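Local coordinates for putative endonuclease/exonuclease/phosphatase family protein (Bacteroides thetaiotaomicron, PDB 3MPR) that probably acts as a metal-dependent nuclease, as many members of the endonuclease/exonuclease/phosphatase family do, at residues Phe136-Leu141 with Pro172-Gly177; Leu197-Glu202 with Ile227-Val232; Lys92-Glu97 with Lys128-Gly133; Thr5-Ala10 with Thr132-Leu137. One frame throughout, in Å; residues are numbered along the deposited sequence. Where two conformers were deposited one is given.

Interaction 1 (Phe136-Leu141 with Pro172-Gly177)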
loop_
_atom_site.group_PDB
_atom_site.type_symbol
_atom_site.label_atom_id
_atom_site.label_comp_id
_atom_site.label_asym_id
_atom_site.label_seq_id
_atom_site.Cartn_x
_atom_site.Cartn_y
_atom_site.Cartn_z
ATOM N N PHE A 136 -15.752 -13.638 -15.485
ATOM C CA PHE A 136 -16.468 -13.116 -14.315
ATOM C C PHE A 136 -17.192 -11.821 -14.676
ATOM O O PHE A 136 -16.875 -11.184 -15.681
ATOM C CB PHE A 136 -15.505 -12.869 -13.132
ATOM C CG PHE A 136 -14.436 -11.837 -13.414
ATOM C CD1 PHE A 136 -14.583 -10.519 -12.994
ATOM C CD2 PHE A 136 -13.278 -12.190 -14.096
ATOM C CE1 PHE A 136 -13.595 -9.566 -13.256
ATOM C CE2 PHE A 136 -12.297 -11.257 -14.362
ATOM C CZ PHE A 136 -12.450 -9.939 -13.942
ATOM N N LEU A 137 -18.179 -11.454 -13.865
ATOM C CA LEU A 137 -18.864 -10.177 -14.008
ATOM C C LEU A 137 -18.302 -9.201 -12.988
ATOM O O LEU A 137 -18.017 -9.575 -11.854
ATOM C CB LEU A 137 -20.365 -10.333 -13.760
ATOM C CG LEU A 137 -21.112 -11.205 -14.771
ATOM C CD1 LEU A 137 -22.537 -11.518 -14.272
ATOM C CD2 LEU A 137 -21.131 -10.487 -16.118
ATOM N N PHE A 138 -18.147 -7.948 -13.398
ATOM C CA PHE A 138 -17.715 -6.884 -12.487
ATOM C C PHE A 138 -18.733 -5.750 -12.590
ATOM O O PHE A 138 -18.911 -5.187 -13.667
ATOM C CB PHE A 138 -16.333 -6.388 -12.924
ATOM C CG PHE A 138 -15.623 -5.542 -11.900
ATOM C CD1 PHE A 138 -15.983 -4.217 -11.697
ATOM C CD2 PHE A 138 -14.546 -6.052 -11.194
ATOM C CE1 PHE A 138 -15.314 -3.432 -10.766
ATOM C CE2 PHE A 138 -13.869 -5.267 -10.263
ATOM C CZ PHE A 138 -14.255 -3.965 -10.046
ATOM N N PHE A 139 -19.399 -5.426 -11.479
ATOM C CA PHE A 139 -20.402 -4.363 -11.437
ATOM C C PHE A 139 -19.882 -3.215 -10.599
ATOM O O PHE A 139 -19.171 -3.449 -9.629
ATOM C CB PHE A 139 -21.670 -4.866 -10.744
ATOM C CG PHE A 139 -22.424 -5.912 -11.516
ATOM C CD1 PHE A 139 -22.067 -7.240 -11.443
ATOM C CD2 PHE A 139 -23.515 -5.556 -12.295
ATOM C CE1 PHE A 139 -22.784 -8.204 -12.151
ATOM C CE2 PHE A 139 -24.230 -6.508 -12.994
ATOM C CZ PHE A 139 -23.866 -7.827 -12.921
ATOM N N ASN A 140 -20.287 -1.988 -10.928
ATOM C CA ASN A 140 -19.856 -0.817 -10.176
ATOM C C ASN A 140 -20.980 0.216 -10.151
ATOM O O ASN A 140 -21.637 0.432 -11.162
ATOM C CB ASN A 140 -18.592 -0.250 -10.823
ATOM C CG ASN A 140 -18.080 0.986 -10.131
ATOM O OD1 ASN A 140 -17.957 1.023 -8.904
ATOM N ND2 ASN A 140 -17.767 2.014 -10.920
ATOM N N LEU A 141 -21.216 0.841 -8.999
ATOM C CA LEU A 141 -22.333 1.777 -8.886
ATOM C C LEU A 141 -22.084 2.847 -7.829
ATOM O O LEU A 141 -21.096 2.806 -7.097
ATOM C CB LEU A 141 -23.649 1.030 -8.578
ATOM C CG LEU A 141 -23.737 0.170 -7.302
ATOM C CD1 LEU A 141 -23.866 1.025 -6.036
ATOM C CD2 LEU A 141 -24.919 -0.777 -7.387
ATOM N N PRO A 172 -19.374 -15.897 -11.707
ATOM C CA PRO A 172 -19.074 -15.239 -10.429
ATOM C C PRO A 172 -19.073 -13.737 -10.630
ATOM O O PRO A 172 -18.751 -13.279 -11.724
ATOM C CB PRO A 172 -17.647 -15.709 -10.105
ATOM C CG PRO A 172 -17.374 -16.848 -11.032
ATOM C CD PRO A 172 -18.211 -16.624 -12.245
ATOM N N ALA A 173 -19.424 -12.983 -9.596
ATOM C CA ALA A 173 -19.525 -11.541 -9.719
ATOM C C ALA A 173 -18.741 -10.815 -8.637
ATOM O O ALA A 173 -18.561 -11.320 -7.528
ATOM C CB ALA A 173 -20.995 -11.105 -9.682
ATOM N N ILE A 174 -18.280 -9.624 -8.996
ATOM C CA ILE A 174 -17.646 -8.697 -8.086
ATOM C C ILE A 174 -18.436 -7.413 -8.228
ATOM O O ILE A 174 -18.698 -6.979 -9.344
ATOM C CB ILE A 174 -16.197 -8.431 -8.512
ATOM C CG1 ILE A 174 -15.401 -9.742 -8.478
ATOM C CG2 ILE A 174 -15.585 -7.308 -7.645
ATOM C CD1 ILE A 174 -13.984 -9.644 -9.081
ATOM N N LEU A 175 -18.817 -6.818 -7.102
ATOM C CA LEU A 175 -19.592 -5.566 -7.075
ATOM C C LEU A 175 -18.879 -4.519 -6.224
ATOM O O LEU A 175 -18.660 -4.750 -5.032
ATOM C CB LEU A 175 -20.989 -5.826 -6.483
ATOM C CG LEU A 175 -21.831 -4.604 -6.075
ATOM C CD1 LEU A 175 -22.200 -3.757 -7.274
ATOM C CD2 LEU A 175 -23.093 -5.043 -5.308
ATOM N N THR A 176 -18.495 -3.391 -6.837
ATOM C CA THR A 176 -17.851 -2.287 -6.115
ATOM C C THR A 176 -18.770 -1.084 -6.126
ATOM O O THR A 176 -19.741 -1.049 -6.875
ATOM C CB THR A 176 -16.524 -1.848 -6.797
ATOM O OG1 THR A 176 -16.787 -1.400 -8.136
ATOM C CG2 THR A 176 -15.527 -3.003 -6.849
ATOM N N GLY A 177 -18.470 -0.073 -5.322
ATOM C CA GLY A 177 -19.244 1.147 -5.431
ATOM C C GLY A 177 -19.183 2.020 -4.206
ATOM O O GLY A 177 -18.603 1.642 -3.190
#

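Interaction 2 (Leu197-Glu202 with Ile227-Val232)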
loop_
_atom_site.group_PDB
_atom_site.type_symbol
_atom_site.label_atom_id
_atom_site.label_comp_id
_atom_site.label_asym_id
_atom_site.label_seq_id
_atom_site.Cartn_x
_atom_site.Cartn_y
_atom_site.Cartn_z
ATOM N N LEU A 197 -24.044 -12.633 -1.899
ATOM C CA LEU A 197 -22.744 -11.945 -1.969
ATOM C C LEU A 197 -22.121 -11.907 -0.584
ATOM O O LEU A 197 -22.828 -12.002 0.416
ATOM C CB LEU A 197 -22.915 -10.500 -2.431
ATOM C CG LEU A 197 -23.353 -10.263 -3.881
ATOM C CD1 LEU A 197 -23.856 -8.825 -4.090
ATOM C CD2 LEU A 197 -22.211 -10.589 -4.835
ATOM N N CYS A 198 -20.801 -11.725 -0.543
ATOM C CA CYS A 198 -20.050 -11.585 0.699
ATOM C C CYS A 198 -19.359 -10.237 0.750
ATOM O O CYS A 198 -18.839 -9.774 -0.259
ATOM C CB CYS A 198 -18.977 -12.675 0.781
ATOM S SG CYS A 198 -19.692 -14.353 0.701
ATOM N N ASP A 199 -19.322 -9.628 1.930
ATOM C CA ASP A 199 -18.540 -8.413 2.143
ATOM C C ASP A 199 -17.067 -8.797 2.297
ATOM O O ASP A 199 -16.723 -9.553 3.202
ATOM C CB ASP A 199 -19.034 -7.725 3.426
ATOM C CG ASP A 199 -18.351 -6.408 3.682
ATOM O OD1 ASP A 199 -17.415 -6.055 2.925
ATOM O OD2 ASP A 199 -18.758 -5.715 4.642
ATOM N N SER A 200 -16.195 -8.294 1.426
ATOM C CA SER A 200 -14.757 -8.573 1.504
ATOM C C SER A 200 -14.179 -8.185 2.862
ATOM O O SER A 200 -13.223 -8.784 3.333
ATOM C CB SER A 200 -13.983 -7.798 0.426
ATOM O OG SER A 200 -14.299 -8.229 -0.891
ATOM N N TYR A 201 -14.733 -7.138 3.465
ATOM C CA TYR A 201 -14.275 -6.726 4.797
ATOM C C TYR A 201 -14.449 -7.862 5.793
ATOM O O TYR A 201 -13.581 -8.114 6.639
ATOM C CB TYR A 201 -15.038 -5.492 5.283
ATOM C CG TYR A 201 -14.708 -5.113 6.708
ATOM C CD1 TYR A 201 -15.445 -5.631 7.774
ATOM C CD2 TYR A 201 -13.652 -4.248 6.992
ATOM C CE1 TYR A 201 -15.139 -5.291 9.094
ATOM C CE2 TYR A 201 -13.347 -3.899 8.312
ATOM C CZ TYR A 201 -14.096 -4.427 9.349
ATOM O OH TYR A 201 -13.791 -4.095 10.647
ATOM N N GLU A 202 -15.579 -8.556 5.686
ATOM C CA GLU A 202 -15.901 -9.612 6.639
ATOM C C GLU A 202 -15.231 -10.932 6.285
ATOM O O GLU A 202 -14.839 -11.690 7.173
ATOM C CB GLU A 202 -17.419 -9.823 6.752
ATOM C CG GLU A 202 -18.196 -8.600 7.229
ATOM C CD GLU A 202 -17.949 -8.255 8.699
ATOM O OE1 GLU A 202 -17.359 -9.076 9.433
ATOM O OE2 GLU A 202 -18.345 -7.150 9.115
ATOM N N ILE A 227 -18.661 2.935 3.713
ATOM C CA ILE A 227 -19.717 3.201 2.744
ATOM C C ILE A 227 -19.300 2.794 1.327
ATOM O O ILE A 227 -20.125 2.746 0.402
ATOM C CB ILE A 227 -20.201 4.667 2.803
ATOM C CG1 ILE A 227 -19.112 5.640 2.346
ATOM C CG2 ILE A 227 -20.705 5.000 4.213
ATOM C CD1 ILE A 227 -19.594 7.087 2.266
ATOM N N ASP A 228 -18.018 2.483 1.170
ATOM C CA ASP A 228 -17.512 1.946 -0.081
ATOM C C ASP A 228 -17.212 0.484 0.183
ATOM O O ASP A 228 -16.474 0.169 1.112
ATOM C CB ASP A 228 -16.231 2.688 -0.474
ATOM C CG ASP A 228 -16.452 4.184 -0.580
ATOM O OD1 ASP A 228 -16.134 4.923 0.382
ATOM O OD2 ASP A 228 -16.992 4.611 -1.620
ATOM N N HIS A 229 -17.791 -0.409 -0.621
ATOM C CA HIS A 229 -17.661 -1.834 -0.376
ATOM C C HIS A 229 -17.215 -2.545 -1.632
ATOM O O HIS A 229 -17.410 -2.052 -2.751
ATOM C CB HIS A 229 -19.014 -2.453 0.020
ATOM C CG HIS A 229 -19.669 -1.807 1.198
ATOM N ND1 HIS A 229 -19.145 -1.878 2.473
ATOM C CD2 HIS A 229 -20.818 -1.097 1.301
ATOM C CE1 HIS A 229 -19.939 -1.230 3.307
ATOM N NE2 HIS A 229 -20.962 -0.749 2.621
ATOM N N ILE A 230 -16.639 -3.721 -1.433
ATOM C CA ILE A 230 -16.463 -4.673 -2.519
ATOM C C ILE A 230 -17.152 -5.965 -2.101
ATOM O O ILE A 230 -16.718 -6.624 -1.162
ATOM C CB ILE A 230 -14.976 -4.907 -2.832
ATOM C CG1 ILE A 230 -14.323 -3.574 -3.256
ATOM C CG2 ILE A 230 -14.813 -5.954 -3.928
ATOM C CD1 ILE A 230 -12.848 -3.695 -3.680
ATOM N N PHE A 231 -18.252 -6.295 -2.776
ATOM C CA PHE A 231 -19.001 -7.516 -2.505
ATOM C C PHE A 231 -18.624 -8.526 -3.575
ATOM O O PHE A 231 -18.431 -8.152 -4.741
ATOM C CB PHE A 231 -20.506 -7.249 -2.599
ATOM C CG PHE A 231 -21.036 -6.297 -1.549
ATOM C CD1 PHE A 231 -21.177 -6.706 -0.230
ATOM C CD2 PHE A 231 -21.427 -5.012 -1.891
ATOM C CE1 PHE A 231 -21.687 -5.848 0.733
ATOM C CE2 PHE A 231 -21.935 -4.148 -0.938
ATOM C CZ PHE A 231 -22.076 -4.569 0.378
ATOM N N VAL A 232 -18.522 -9.799 -3.201
ATOM C CA VAL A 232 -18.148 -10.824 -4.167
ATOM C C VAL A 232 -18.990 -12.077 -4.005
ATOM O O VAL A 232 -19.496 -12.356 -2.926
ATOM C CB VAL A 232 -16.651 -11.223 -4.051
ATOM C CG1 VAL A 232 -15.747 -10.023 -4.296
ATOM C CG2 VAL A 232 -16.354 -11.842 -2.692
HETATM O O HOH W 1 -15.620 -4.478 1.088
HETATM O O HOH W 2 -17.124 -3.127 3.637
#

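Interaction 3 (Lys92-Glu97 with Lys128-Gly133)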
loop_
_atom_site.group_PDB
_atom_site.type_symbol
_atom_site.label_atom_id
_atom_site.label_comp_id
_atom_site.label_asym_id
_atom_site.label_seq_id
_atom_site.Cartn_x
_atom_site.Cartn_y
_atom_site.Cartn_z
ATOM N N LYS A 92 -4.335 -7.583 -19.380
ATOM C CA LYS A 92 -4.804 -8.698 -18.545
ATOM C C LYS A 92 -6.196 -9.259 -18.866
ATOM O O LYS A 92 -6.446 -10.439 -18.646
ATOM C CB LYS A 92 -4.756 -8.311 -17.068
ATOM C CG LYS A 92 -3.362 -8.372 -16.467
ATOM C CD LYS A 92 -3.401 -7.913 -15.016
ATOM C CE LYS A 92 -2.009 -7.567 -14.511
ATOM N NZ LYS A 92 -1.356 -8.740 -13.889
ATOM N N PHE A 93 -7.095 -8.424 -19.387
ATOM C CA PHE A 93 -8.477 -8.854 -19.590
ATOM C C PHE A 93 -8.969 -8.502 -20.976
ATOM O O PHE A 93 -8.614 -7.448 -21.515
ATOM C CB PHE A 93 -9.407 -8.173 -18.573
ATOM C CG PHE A 93 -8.943 -8.295 -17.152
ATOM C CD1 PHE A 93 -8.218 -7.274 -16.562
ATOM C CD2 PHE A 93 -9.227 -9.438 -16.406
ATOM C CE1 PHE A 93 -7.784 -7.381 -15.246
ATOM C CE2 PHE A 93 -8.792 -9.553 -15.096
ATOM C CZ PHE A 93 -8.069 -8.524 -14.514
ATOM N N ASP A 94 -9.800 -9.375 -21.538
ATOM C CA ASP A 94 -10.633 -8.999 -22.680
ATOM C C ASP A 94 -12.042 -8.730 -22.177
ATOM O O ASP A 94 -12.466 -9.304 -21.172
ATOM C CB ASP A 94 -10.695 -10.135 -23.710
ATOM C CG ASP A 94 -9.414 -10.255 -24.527
ATOM O OD1 ASP A 94 -8.900 -9.216 -24.983
ATOM O OD2 ASP A 94 -8.927 -11.388 -24.708
ATOM N N ILE A 95 -12.775 -7.869 -22.880
ATOM C CA ILE A 95 -14.181 -7.664 -22.568
ATOM C C ILE A 95 -15.017 -8.564 -23.447
ATOM O O ILE A 95 -14.907 -8.518 -24.670
ATOM C CB ILE A 95 -14.604 -6.223 -22.778
ATOM C CG1 ILE A 95 -14.002 -5.355 -21.672
ATOM C CG2 ILE A 95 -16.138 -6.119 -22.800
ATOM C CD1 ILE A 95 -14.180 -3.874 -21.899
ATOM N N VAL A 96 -15.828 -9.406 -22.825
ATOM C CA VAL A 96 -16.728 -10.277 -23.569
ATOM C C VAL A 96 -17.973 -9.478 -23.896
ATOM O O VAL A 96 -18.475 -9.517 -25.015
ATOM C CB VAL A 96 -17.117 -11.515 -22.746
ATOM C CG1 VAL A 96 -18.092 -12.390 -23.518
ATOM C CG2 VAL A 96 -15.880 -12.318 -22.360
ATOM N N GLU A 97 -18.444 -8.728 -22.906
ATOM C CA GLU A 97 -19.687 -7.978 -23.002
ATOM C C GLU A 97 -19.599 -6.851 -21.980
ATOM O O GLU A 97 -18.945 -7.001 -20.950
ATOM C CB GLU A 97 -20.851 -8.901 -22.626
ATOM C CG GLU A 97 -22.069 -8.764 -23.474
ATOM C CD GLU A 97 -23.292 -9.398 -22.842
ATOM O OE1 GLU A 97 -23.257 -10.601 -22.485
ATOM O OE2 GLU A 97 -24.289 -8.679 -22.700
ATOM N N LYS A 128 -12.877 -11.557 -19.318
ATOM C CA LYS A 128 -12.189 -12.828 -19.458
ATOM C C LYS A 128 -10.684 -12.612 -19.260
ATOM O O LYS A 128 -10.071 -11.804 -19.955
ATOM C CB LYS A 128 -12.450 -13.430 -20.841
ATOM C CG LYS A 128 -11.808 -14.801 -21.050
ATOM C CD LYS A 128 -12.226 -15.408 -22.380
ATOM C CE LYS A 128 -11.797 -16.853 -22.497
ATOM N NZ LYS A 128 -12.105 -17.408 -23.845
ATOM N N CYS A 129 -10.095 -13.345 -18.323
ATOM C CA CYS A 129 -8.675 -13.223 -18.053
ATOM C C CYS A 129 -7.881 -13.803 -19.216
ATOM O O CYS A 129 -8.117 -14.940 -19.643
ATOM C CB CYS A 129 -8.324 -13.926 -16.740
ATOM S SG CYS A 129 -9.230 -13.253 -15.328
ATOM N N LYS A 130 -6.951 -13.018 -19.735
ATOM C CA LYS A 130 -6.149 -13.449 -20.875
ATOM C C LYS A 130 -5.245 -14.637 -20.538
ATOM O O LYS A 130 -4.988 -15.484 -21.394
ATOM C CB LYS A 130 -5.323 -12.287 -21.427
ATOM C CG LYS A 130 -6.158 -11.247 -22.157
ATOM C CD LYS A 130 -5.286 -10.158 -22.771
ATOM C CE LYS A 130 -6.086 -9.304 -23.734
ATOM N NZ LYS A 130 -5.287 -8.196 -24.353
ATOM N N ASP A 131 -4.768 -14.716 -19.299
ATOM C CA ASP A 131 -3.899 -15.834 -18.950
ATOM C C ASP A 131 -4.669 -17.128 -18.681
ATOM O O ASP A 131 -4.402 -18.149 -19.310
ATOM C CB ASP A 131 -2.931 -15.501 -17.801
ATOM C CG ASP A 131 -3.622 -14.914 -16.589
ATOM O OD1 ASP A 131 -4.871 -14.839 -16.564
ATOM O OD2 ASP A 131 -2.906 -14.526 -15.641
ATOM N N THR A 132 -5.646 -17.090 -17.783
ATOM C CA THR A 132 -6.288 -18.328 -17.348
ATOM C C THR A 132 -7.596 -18.619 -18.063
ATOM O O THR A 132 -8.116 -19.736 -17.986
ATOM C CB THR A 132 -6.585 -18.312 -15.838
ATOM O OG1 THR A 132 -7.557 -17.295 -15.554
ATOM C CG2 THR A 132 -5.321 -18.042 -15.043
ATOM N N GLY A 133 -8.149 -17.614 -18.732
ATOM C CA GLY A 133 -9.448 -17.769 -19.363
ATOM C C GLY A 133 -10.623 -17.600 -18.411
ATOM O O GLY A 133 -11.786 -17.683 -18.827
HETATM O O HOH W 3 -4.446 -11.825 -17.582
HETATM O O HOH W 4 -6.933 -7.906 -26.555
HETATM O O HOH W 5 -9.346 -13.361 -22.674
#

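Interaction 4 (Thr5-Ala10 with Thr132-Leu137)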
loop_
_atom_site.group_PDB
_atom_site.type_symbol
_atom_site.label_atom_id
_atom_site.label_comp_id
_atom_site.label_asym_id
_atom_site.label_seq_id
_atom_site.Cartn_x
_atom_site.Cartn_y
_atom_site.Cartn_z
ATOM N N THR A 5 -6.996 -18.366 -10.523
ATOM C CA THR A 5 -6.789 -17.000 -10.978
ATOM C C THR A 5 -6.650 -16.088 -9.772
ATOM O O THR A 5 -7.429 -16.187 -8.831
ATOM C CB THR A 5 -7.961 -16.532 -11.855
ATOM O OG1 THR A 5 -8.052 -17.377 -13.007
ATOM C CG2 THR A 5 -7.762 -15.086 -12.303
ATOM N N SER A 6 -5.637 -15.228 -9.787
ATOM C CA SER A 6 -5.512 -14.187 -8.759
ATOM C C SER A 6 -5.828 -12.816 -9.333
ATOM O O SER A 6 -5.342 -12.462 -10.411
ATOM C CB SER A 6 -4.100 -14.187 -8.158
ATOM O OG SER A 6 -3.908 -15.366 -7.426
ATOM N N LEU A 7 -6.655 -12.051 -8.622
ATOM C CA LEU A 7 -7.056 -10.718 -9.063
ATOM C C LEU A 7 -6.871 -9.689 -7.949
ATOM O O LEU A 7 -7.217 -9.949 -6.803
ATOM C CB LEU A 7 -8.550 -10.719 -9.420
ATOM C CG LEU A 7 -9.037 -11.530 -10.604
ATOM C CD1 LEU A 7 -10.553 -11.466 -10.670
ATOM C CD2 LEU A 7 -8.413 -11.010 -11.888
ATOM N N THR A 8 -6.386 -8.501 -8.295
ATOM C CA THR A 8 -6.434 -7.392 -7.351
ATOM C C THR A 8 -7.471 -6.400 -7.840
ATOM O O THR A 8 -7.349 -5.876 -8.945
ATOM C CB THR A 8 -5.086 -6.687 -7.248
ATOM O OG1 THR A 8 -4.138 -7.600 -6.700
ATOM C CG2 THR A 8 -5.190 -5.466 -6.336
ATOM N N VAL A 9 -8.490 -6.152 -7.029
ATOM C CA VAL A 9 -9.555 -5.241 -7.428
ATOM C C VAL A 9 -9.649 -4.110 -6.416
ATOM O O VAL A 9 -9.093 -4.209 -5.322
ATOM C CB VAL A 9 -10.910 -5.961 -7.563
ATOM C CG1 VAL A 9 -10.796 -7.138 -8.548
ATOM C CG2 VAL A 9 -11.416 -6.447 -6.197
ATOM N N ALA A 10 -10.304 -3.025 -6.812
ATOM C CA ALA A 10 -10.482 -1.866 -5.944
ATOM C C ALA A 10 -11.785 -1.142 -6.249
ATOM O O ALA A 10 -12.376 -1.303 -7.324
ATOM C CB ALA A 10 -9.311 -0.909 -6.085
ATOM N N THR A 132 -5.646 -17.090 -17.783
ATOM C CA THR A 132 -6.288 -18.328 -17.348
ATOM C C THR A 132 -7.596 -18.619 -18.063
ATOM O O THR A 132 -8.116 -19.736 -17.986
ATOM C CB THR A 132 -6.585 -18.312 -15.838
ATOM O OG1 THR A 132 -7.557 -17.295 -15.554
ATOM C CG2 THR A 132 -5.321 -18.042 -15.043
ATOM N N GLY A 133 -8.149 -17.614 -18.732
ATOM C CA GLY A 133 -9.448 -17.769 -19.363
ATOM C C GLY A 133 -10.623 -17.600 -18.411
ATOM O O GLY A 133 -11.786 -17.683 -18.827
ATOM N N PHE A 134 -10.333 -17.355 -17.134
ATOM C CA PHE A 134 -11.388 -17.180 -16.129
ATOM C C PHE A 134 -12.341 -16.056 -16.537
ATOM O O PHE A 134 -11.900 -14.945 -16.838
ATOM C CB PHE A 134 -10.761 -16.876 -14.755
ATOM C CG PHE A 134 -11.762 -16.506 -13.685
ATOM C CD1 PHE A 134 -12.845 -17.325 -13.411
ATOM C CD2 PHE A 134 -11.596 -15.356 -12.934
ATOM C CE1 PHE A 134 -13.767 -16.991 -12.434
ATOM C CE2 PHE A 134 -12.507 -15.029 -11.941
ATOM C CZ PHE A 134 -13.586 -15.842 -11.694
ATOM N N GLU A 135 -13.639 -16.344 -16.540
ATOM C CA GLU A 135 -14.651 -15.332 -16.845
ATOM C C GLU A 135 -15.449 -14.927 -15.603
ATOM O O GLU A 135 -15.793 -15.767 -14.781
ATOM C CB GLU A 135 -15.598 -15.847 -17.936
ATOM C CG GLU A 135 -14.897 -16.059 -19.266
ATOM C CD GLU A 135 -15.845 -16.486 -20.371
ATOM O OE1 GLU A 135 -16.974 -15.956 -20.436
ATOM O OE2 GLU A 135 -15.457 -17.358 -21.169
ATOM N N PHE A 136 -15.752 -13.638 -15.485
ATOM C CA PHE A 136 -16.468 -13.116 -14.315
ATOM C C PHE A 136 -17.192 -11.821 -14.676
ATOM O O PHE A 136 -16.875 -11.184 -15.681
ATOM C CB PHE A 136 -15.505 -12.869 -13.132
ATOM C CG PHE A 136 -14.436 -11.837 -13.414
ATOM C CD1 PHE A 136 -14.583 -10.519 -12.994
ATOM C CD2 PHE A 136 -13.278 -12.190 -14.096
ATOM C CE1 PHE A 136 -13.595 -9.566 -13.256
ATOM C CE2 PHE A 136 -12.297 -11.257 -14.362
ATOM C CZ PHE A 136 -12.450 -9.939 -13.942
ATOM N N LEU A 137 -18.179 -11.454 -13.865
ATOM C CA LEU A 137 -18.864 -10.177 -14.008
ATOM C C LEU A 137 -18.302 -9.201 -12.988
ATOM O O LEU A 137 -18.017 -9.575 -11.854
ATOM C CB LEU A 137 -20.365 -10.333 -13.760
ATOM C CG LEU A 137 -21.112 -11.205 -14.771
ATOM C CD1 LEU A 137 -22.537 -11.518 -14.272
ATOM C CD2 LEU A 137 -21.131 -10.487 -16.118
#

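Interaction 1 (Phe136-Leu141 with Pro172-Gly177)
Strands 136-141 and 173-177 pair in parallel in the middle of one sheet of the DNase I-like sandwich, Leu137 beside Ala173 and Phe139 beside Leu175. They are the two strands of a beta-alpha-beta crossover. Five backbone hydrogen bonds join them. The shortest runs from Phe139 N to Ile174 O at 2.7 Å and is nearly straight (171°).

On the face of Phe138 and Ile174, the Phe138 ring spans two neighbours. Phe138 CE2 meets Ile174 CG2 at 3.7 Å, and Phe138 CZ meets Thr176 CG2 at 3.6 Å. With CG anti to the backbone N (chi1 -166°), the ring swings across toward the other strand. An alanine here would probably leave the Ile174 and Thr176 methyls without their aromatic neighbour and open a gap beside them.

Next along, Thr176 OG1 donates to Asn140 OD1 at 2.8 Å, from above the amide plane. Gln50 NE2 also donates to this oxygen, and Asn140 ND2 donates to Thr49 O. On the other face, Leu175 CD1 lies 3.7 Å from Phe139 CB.

Helix 148-164 covers that second face through Met162 and Val158, while strand 5-13 packs against the first through Leu7, Val9 and Ser11.

Interaction 2 (Leu197-Glu202 with Ile227-Val232)
Val232 and Phe231 carry much of this contact, with Leu197 facing them. Val232 pairs with Cys198 through two backbone hydrogen bonds: Cys198 N to Val232 O at 2.8 Å, and Val232 N to Cys198 O at 3.0 Å. Leu197 lies across Phe231 at about a right angle, Leu197 CD1 4.0 Å from Phe231 CB. The other methyl, Leu197 CD2, rests 3.6 Å from Val232 C. The Phe231 ring turns an edge to Cys198 O and stacks on Phe191 of helix 186-192.

Asp199 still pairs with Phe231, without hydrogen bonds; at Ser200 the chain turns into a helix. Ile230 O is gripped twice, by Ser200 N at 3.1 Å and by Ser200 OG at 2.9 Å; the hydroxyl comes from above the carbonyl plane. With CG anti to the backbone N (chi1 -176°), Asp199 OD1 accepts from Tyr201 N at 2.9 Å. Asp199 OD2 is held by Tyr188 OH and a salt bridge to Arg226.

A short antiparallel edge strand thus runs straight into a helix N-capped by Asp199.

Interaction 3 (Lys92-Glu97 with Lys128-Gly133)
Lys92 opens the contact: its carbonyl O accepts from Lys130 N at 2.8 Å, in an almost straight bond (178°). A water donates to this oxygen.

Phe93 follows, in a non-hydrogen-bonded antiparallel pair with Cys129. Cys129 SG, turned beside its own backbone N (chi1 -59°), sits at the ring edge, 3.7 Å from Phe93 CE2, a sulfur-aromatic contact. Lys92 CB lies over one face of this ring.

Asp94 forms the hydrogen-bonded pair with Lys128. Asp94 N reaches Lys128 O at 2.9 Å, and Lys128 N returns to Asp94 O at the same length. The extended Lys130 side chain crosses the Asp94 carboxylate at about a right angle, bringing Lys130 CE 3.1 Å from Asp94 OD1. The salt bridge from Lys130 NZ to Asp94 OD1 is long, 3.8 Å, and a water bridges these two atoms. Lys130 NZ also donates to Thr90 O.

At Val96 the chain turns a corner. Val96 CG2 touches Lys128 CB at 3.9 Å, and Val96 and Glu97 together face His126 in a classic beta bulge.

Strand 93-102 is an outermost strand of its sheet. Inward from strand 121-129 lies strand 135-142, whose Phe136 touches Cys129, while Leu7 of strand 5-13 packs on Phe93.

Interaction 4 (Thr5-Ala10 with Thr132-Leu137)
Thr5 and Thr132 meet through their hydroxyls. Thr132 OG1 donates to Thr5 OG1 at 2.6 Å, and the two side chains approach at a slant. Thr5 OG1 also lies 3.3 Å from Phe134 CB, and Thr5 CG2 rests 3.9 Å from Phe134 CD2.

Two residues on, Leu7 is the second point of contact. Leu7 CD1 sits over one face of the Phe136 ring, 4.2 Å from the centroid and 17° off the ring normal, a CH-pi contact. At the edge of the Phe134 ring, Leu7 CD1 also lies 4.3 Å from Phe134 CE2.

These residues join strand 5-13 of one sheet to the start of strand 135-142 in the other, across the interior of the DNase I-like beta sandwich.

Thr132 is itself held by its turn. With OG1 between the backbone N and the carbonyl carbon (chi1 65°), Thr132 OG1 can accept from Phe134 N at 3.2 Å, which makes an ST turn. A valine in its place would lack the hydroxyl, and would probably leave Thr5 OG1 without this donor and Phe134 N without its acceptor.

Gly133 takes up the tight backbone of the turn with a positive phi of 81°. Further out, Phe134 stacks on Phe289 of strand 283-289 and touches Pro172. Thr5 and Leu7 are bonded through their backbones to Phe289 and Leu287.

Overall arrangement
The chain starts on strand 5-13, whose partner in interaction 4 comes more than 120 residues later. Interaction 3 nests inside that span: it closes the loop from 92-97 to 128-133, and both end on the same stretch around Thr132 and Gly133. Interaction 1 begins where interaction 4 ends, sharing Phe136 and Leu137, and closes the crossover through helix 148-164. Interaction 2 follows in series and brings 197-202 back to 227-232. Interactions 3, 1 and 2 are three strand pairs of one six-stranded sheet, at one edge, in the middle and at the other edge. Interaction 4 instead ties that sheet to the one facing it. Interactions 2 and 3 do not touch; their centres lie about 23 Å apart.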